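Local coordinates for lysozyme, putative (Bacillus anthracis, PDB 2WAG), which probably cleaves the glycosidic bonds of bacterial cell-wall peptidoglycan as a family GH25 lysozyme, with a neighbouring-group mechanism that retains anomeric configuration, at residues 17-22 / 36-41; 105-110 / 142-147. All blocks are in the same frame, centred on the assembly; numbering follows the deposited sequence.

Contact 1: residues 17-22 / 36-41; sequences KGVDVA and QNMKFA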
# COMPACT_ATOMS: atom_id res chain seq x y z
N LYS A 17 11.87 3.15 16.91
CA LYS A 17 11.38 2.71 15.60
C LYS A 17 11.36 1.19 15.51
O LYS A 17 12.18 0.52 16.15
CB LYS A 17 12.32 3.27 14.52
CG LYS A 17 11.93 2.98 13.08
CD LYS A 17 12.83 3.73 12.06
CE LYS A 17 14.30 3.33 12.15
NZ LYS A 17 15.14 4.09 11.15
N GLY A 18 10.47 0.63 14.70
CA GLY A 18 10.44 -0.82 14.53
C GLY A 18 9.66 -1.23 13.31
O GLY A 18 9.06 -0.40 12.64
N VAL A 19 9.66 -2.50 13.04
CA VAL A 19 9.02 -3.01 11.84
C VAL A 19 7.85 -3.93 12.14
O VAL A 19 7.71 -4.38 13.22
CB VAL A 19 10.04 -3.85 10.99
CG1 VAL A 19 11.31 -3.05 10.68
CG2 VAL A 19 10.40 -5.20 11.69
N ASP A 20 7.02 -4.14 11.12
CA ASP A 20 6.07 -5.26 11.17
C ASP A 20 6.19 -5.96 9.84
O ASP A 20 6.39 -5.30 8.82
CB ASP A 20 4.62 -4.83 11.50
CG ASP A 20 4.01 -3.97 10.45
OD1 ASP A 20 4.12 -2.75 10.61
OD2 ASP A 20 3.43 -4.50 9.50
N VAL A 21 6.13 -7.29 9.87
CA VAL A 21 6.34 -8.09 8.67
C VAL A 21 5.40 -9.28 8.62
O VAL A 21 4.89 -9.74 9.66
CB VAL A 21 7.81 -8.63 8.58
CG1 VAL A 21 8.82 -7.50 8.60
CG2 VAL A 21 8.08 -9.66 9.68
N ALA A 22 5.22 -9.79 7.41
CA ALA A 22 4.52 -11.04 7.14
C ALA A 22 5.34 -11.79 6.11
O ALA A 22 6.44 -11.34 5.72
CB ALA A 22 3.10 -10.77 6.63
N GLN A 36 20.19 -1.34 12.02
CA GLN A 36 19.61 -0.08 11.60
C GLN A 36 18.79 0.57 12.67
O GLN A 36 17.94 1.37 12.37
CB GLN A 36 18.77 -0.29 10.36
CG GLN A 36 19.68 -0.65 9.19
CD GLN A 36 18.91 -1.09 8.03
OE1 GLN A 36 18.31 -0.28 7.35
NE2 GLN A 36 18.91 -2.39 7.78
N ASN A 37 19.05 0.22 13.92
CA ASN A 37 18.39 0.76 15.08
C ASN A 37 16.90 0.45 15.08
O ASN A 37 16.13 1.21 15.60
CB ASN A 37 18.61 2.28 15.23
CG ASN A 37 18.36 2.76 16.64
OD1 ASN A 37 18.54 2.02 17.58
ND2 ASN A 37 17.86 3.96 16.78
N MET A 38 16.51 -0.66 14.49
CA MET A 38 15.13 -1.12 14.69
C MET A 38 15.05 -1.75 16.07
O MET A 38 15.78 -2.71 16.38
CB MET A 38 14.75 -2.14 13.63
CG MET A 38 14.81 -1.59 12.21
SD MET A 38 13.62 -0.26 11.93
CE MET A 38 14.03 0.11 10.23
N LYS A 39 14.17 -1.22 16.92
CA LYS A 39 14.10 -1.66 18.31
C LYS A 39 13.06 -2.72 18.56
O LYS A 39 13.06 -3.35 19.62
CB LYS A 39 13.92 -0.48 19.25
CG LYS A 39 15.22 0.31 19.34
CD LYS A 39 15.20 1.32 20.43
CE LYS A 39 16.46 2.14 20.37
NZ LYS A 39 17.63 1.34 20.79
N PHE A 40 12.14 -2.90 17.62
CA PHE A 40 11.07 -3.86 17.81
C PHE A 40 10.60 -4.41 16.48
O PHE A 40 10.83 -3.81 15.42
CB PHE A 40 9.88 -3.29 18.61
CG PHE A 40 9.15 -2.13 17.94
CD1 PHE A 40 8.06 -2.36 17.11
CD2 PHE A 40 9.50 -0.82 18.22
CE1 PHE A 40 7.37 -1.29 16.52
CE2 PHE A 40 8.83 0.26 17.65
CZ PHE A 40 7.75 0.02 16.79
N ALA A 41 9.91 -5.53 16.56
CA ALA A 41 9.27 -6.17 15.44
C ALA A 41 7.94 -6.78 15.87
O ALA A 41 7.87 -7.39 16.86
CB ALA A 41 10.15 -7.17 14.82
O HOH W 1 14.70 3.02 17.22

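Contact 2: residues 105-110 / 142-147; sequences DVEFYA and ILYATQ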
# COMPACT_ATOMS: atom_id res chain seq x y z
N ASP A 105 -4.98 -7.17 14.40
CA ASP A 105 -4.97 -6.26 13.27
C ASP A 105 -6.37 -6.28 12.64
O ASP A 105 -6.82 -7.32 12.14
CB ASP A 105 -3.87 -6.76 12.31
CG ASP A 105 -3.74 -5.95 11.03
OD1 ASP A 105 -4.77 -5.50 10.46
OD2 ASP A 105 -2.58 -5.85 10.57
N VAL A 106 -7.06 -5.14 12.71
CA VAL A 106 -8.45 -5.01 12.24
C VAL A 106 -8.47 -4.02 11.07
O VAL A 106 -8.23 -2.81 11.25
CB VAL A 106 -9.37 -4.50 13.36
CG1 VAL A 106 -10.81 -4.44 12.89
CG2 VAL A 106 -9.24 -5.37 14.63
N GLU A 107 -8.75 -4.54 9.87
CA GLU A 107 -8.76 -3.66 8.69
C GLU A 107 -9.51 -4.36 7.57
O GLU A 107 -9.76 -5.57 7.63
CB GLU A 107 -7.33 -3.31 8.22
CG GLU A 107 -6.51 -4.47 7.74
CD GLU A 107 -5.09 -4.04 7.46
OE1 GLU A 107 -4.86 -3.37 6.43
OE2 GLU A 107 -4.20 -4.34 8.28
N PHE A 108 -9.85 -3.60 6.54
CA PHE A 108 -10.52 -4.22 5.40
C PHE A 108 -9.59 -5.06 4.54
O PHE A 108 -8.39 -4.79 4.44
CB PHE A 108 -11.25 -3.18 4.57
CG PHE A 108 -12.40 -2.57 5.28
CD1 PHE A 108 -13.52 -3.35 5.55
CD2 PHE A 108 -12.38 -1.27 5.72
CE1 PHE A 108 -14.59 -2.83 6.24
CE2 PHE A 108 -13.47 -0.73 6.42
CZ PHE A 108 -14.58 -1.53 6.67
N TYR A 109 -10.17 -6.08 3.92
CA TYR A 109 -9.45 -6.99 3.04
C TYR A 109 -10.46 -7.61 2.08
O TYR A 109 -11.67 -7.42 2.23
CB TYR A 109 -8.75 -8.08 3.84
CG TYR A 109 -9.69 -8.92 4.68
CD1 TYR A 109 -10.23 -10.10 4.19
CD2 TYR A 109 -10.04 -8.53 5.97
CE1 TYR A 109 -11.09 -10.87 4.95
CE2 TYR A 109 -10.90 -9.29 6.74
CZ TYR A 109 -11.42 -10.46 6.23
OH TYR A 109 -12.27 -11.22 6.99
N ALA A 110 -9.97 -8.35 1.09
CA ALA A 110 -10.85 -8.98 0.11
C ALA A 110 -11.93 -8.01 -0.36
O ALA A 110 -11.63 -6.92 -0.84
CB ALA A 110 -11.47 -10.23 0.70
N ILE A 142 -2.92 -5.00 22.09
CA ILE A 142 -2.83 -3.89 21.15
C ILE A 142 -3.76 -4.13 19.96
O ILE A 142 -3.76 -5.23 19.41
CB ILE A 142 -1.38 -3.77 20.62
CG1 ILE A 142 -0.38 -3.48 21.76
CG2 ILE A 142 -1.29 -2.68 19.56
CD1 ILE A 142 1.02 -3.89 21.40
N LEU A 143 -4.53 -3.11 19.58
CA LEU A 143 -5.32 -3.17 18.35
C LEU A 143 -4.66 -2.30 17.29
O LEU A 143 -4.48 -1.10 17.53
CB LEU A 143 -6.75 -2.68 18.58
CG LEU A 143 -7.55 -3.45 19.64
CD1 LEU A 143 -8.91 -2.81 19.84
CD2 LEU A 143 -7.69 -4.94 19.27
N TYR A 144 -4.30 -2.91 16.16
CA TYR A 144 -3.87 -2.15 14.99
C TYR A 144 -5.08 -1.92 14.12
O TYR A 144 -5.88 -2.84 13.91
CB TYR A 144 -2.84 -2.95 14.20
CG TYR A 144 -2.55 -2.36 12.83
CD1 TYR A 144 -1.51 -1.44 12.64
CD2 TYR A 144 -3.32 -2.73 11.72
CE1 TYR A 144 -1.24 -0.92 11.37
CE2 TYR A 144 -3.08 -2.20 10.46
CZ TYR A 144 -2.03 -1.31 10.28
OH TYR A 144 -1.77 -0.83 9.01
N ALA A 145 -5.18 -0.74 13.59
CA ALA A 145 -6.25 -0.42 12.64
C ALA A 145 -5.83 0.62 11.63
O ALA A 145 -5.01 1.42 11.92
CB ALA A 145 -7.49 0.09 13.39
N THR A 146 -6.48 0.57 10.47
CA THR A 146 -6.43 1.68 9.53
C THR A 146 -7.42 2.76 10.00
O THR A 146 -8.30 2.51 10.86
CB THR A 146 -6.84 1.20 8.15
OG1 THR A 146 -8.15 0.64 8.26
CG2 THR A 146 -5.84 0.16 7.60
N GLN A 147 -7.31 3.96 9.44
CA GLN A 147 -8.23 5.04 9.79
C GLN A 147 -9.69 4.63 9.59
O GLN A 147 -10.53 4.87 10.45
CB GLN A 147 -7.90 6.30 8.97
CG GLN A 147 -8.70 7.54 9.37
CD GLN A 147 -8.56 8.68 8.37
OE1 GLN A 147 -8.60 8.47 7.16
NE2 GLN A 147 -8.41 9.89 8.88
O HOH W 2 -2.78 -1.64 6.51
O HOH W 3 -8.79 -0.81 5.97

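Contact 1: residues 17-22 / 36-41
Asn-37 meets Lys-17 through a single water, which receives the N-H of Lys-17 and donates to Asn-37 O, each at 2.8 Å. The water joins the two segments where they converge. At Met-38, SD lies 3.8 Å from Val-19 CG1, the two side chains crossing at about a right angle; the aliphatic part of Lys-17 also reaches this sulfur, although that side chain is modelled in two conformers. Lys-39 then gives its N-H to Lys-17 O (2.8 Å, N-H...O 168°). Phe-40 does two jobs: its carbonyl accepts Val-19 N at 3.0 Å, and its ring lies flat over Gly-18. With CG set between the backbone N and the carbonyl carbon (chi1 64°), the ring folds back over the neighbouring strand, its centroid 3.5 Å from Gly-18 CA in a CH-pi contact. Phe-182 meets the same ring edge-to-face. Ala-41 pairs in parallel register with Val-19, its CB 3.7 Å from Val-19 CG2, and the pairing continues through Phe-42; Trp-30 of the connecting helix, in this beta-alpha-beta unit, packs on both. The chemistry implies that glycine lets an aromatic ring rest directly on the backbone, with apolar contacts on both sheet faces.

Contact 2: residues 105-110 / 142-147
Asp-105 and Tyr-144 stand next to each other on adjacent parallel strands, their side chains pointing the same way. The carboxylate carbon of Asp-105 sits 3.3 Å from Tyr-144 CD2, and the carboxylate plane is turned 48° from the ring. Glu-107 reaches the same side of the phenol: its OE2 comes up at the ring edge, near the ring plane, 3.3 Å from Tyr-144 CE2. The two acids therefore gather along one flank of the tyrosine. Glu-107 CG lies between its backbone N and carbonyl carbon (chi1 65°), and the chain runs extended beyond CG, which carries OE2 to the Tyr-144 ring edge. Thr-146 CG2 packs against Glu-107 CB at 3.8 Å, the two side chains crossing at about a right angle.

The polar ends are linked by water. One water donates both to Glu-107 OE1 (2.7 Å) and to Tyr-144 OH (2.8 Å), so the phenol oxygen and the glutamate share a bridge, while Gln-184 also hydrogen-bonds Tyr-144 OH. A second water joins Phe-108 N to Thr-146 OG1. Glu-107 OE2 accepts a hydrogen bond from Gly-2 N of the second subunit, in the tag segment that precedes the histidines, so this partner reflects the expressed construct.

Further out, the backbone sets the geometry. Val-106 N donates to Tyr-144 O at 2.8 Å, almost straight at 176°, and this bond, with those of Ile-142 to Pro-102 and Ile-104, holds the register that sets Asp-105 beside Tyr-144. Thr-146 occupies the N-cap of helix 147-154, its hydroxyl making a weak bond to Ala-149 N. Strands 103-106 and 142-145, joined through helix 119-137, form a beta-alpha-beta unit of the barrel. An Asp-X-Glu sequence at the end of such a strand matches the acidic motif of GH25 active sites, consistent with this being part of the catalytic pocket.

How the contacts relate
Contact 1 and contact 2 illustrate how one continuous sheet carries separate parallel strand pairings of the same kind. Each closes a beta-alpha-beta unit, and they lie on opposite sides of the chain's centre, with centres about 19 Å apart and nearest atoms about 6 Å apart. They do not touch, yet Gln-184 bridges them: it hydrogen-bonds Asp-20 on the strand of contact 1 and the phenol oxygen of Tyr-144 in contact 2. The acids of contact 2 and Asp-20 may thus face a common pocket, consistent with a barrel-type GH25 active site. The magnesium ion, bound at Ile-154 and Ala-157, is about 9 Å from the Ala-145 side chain.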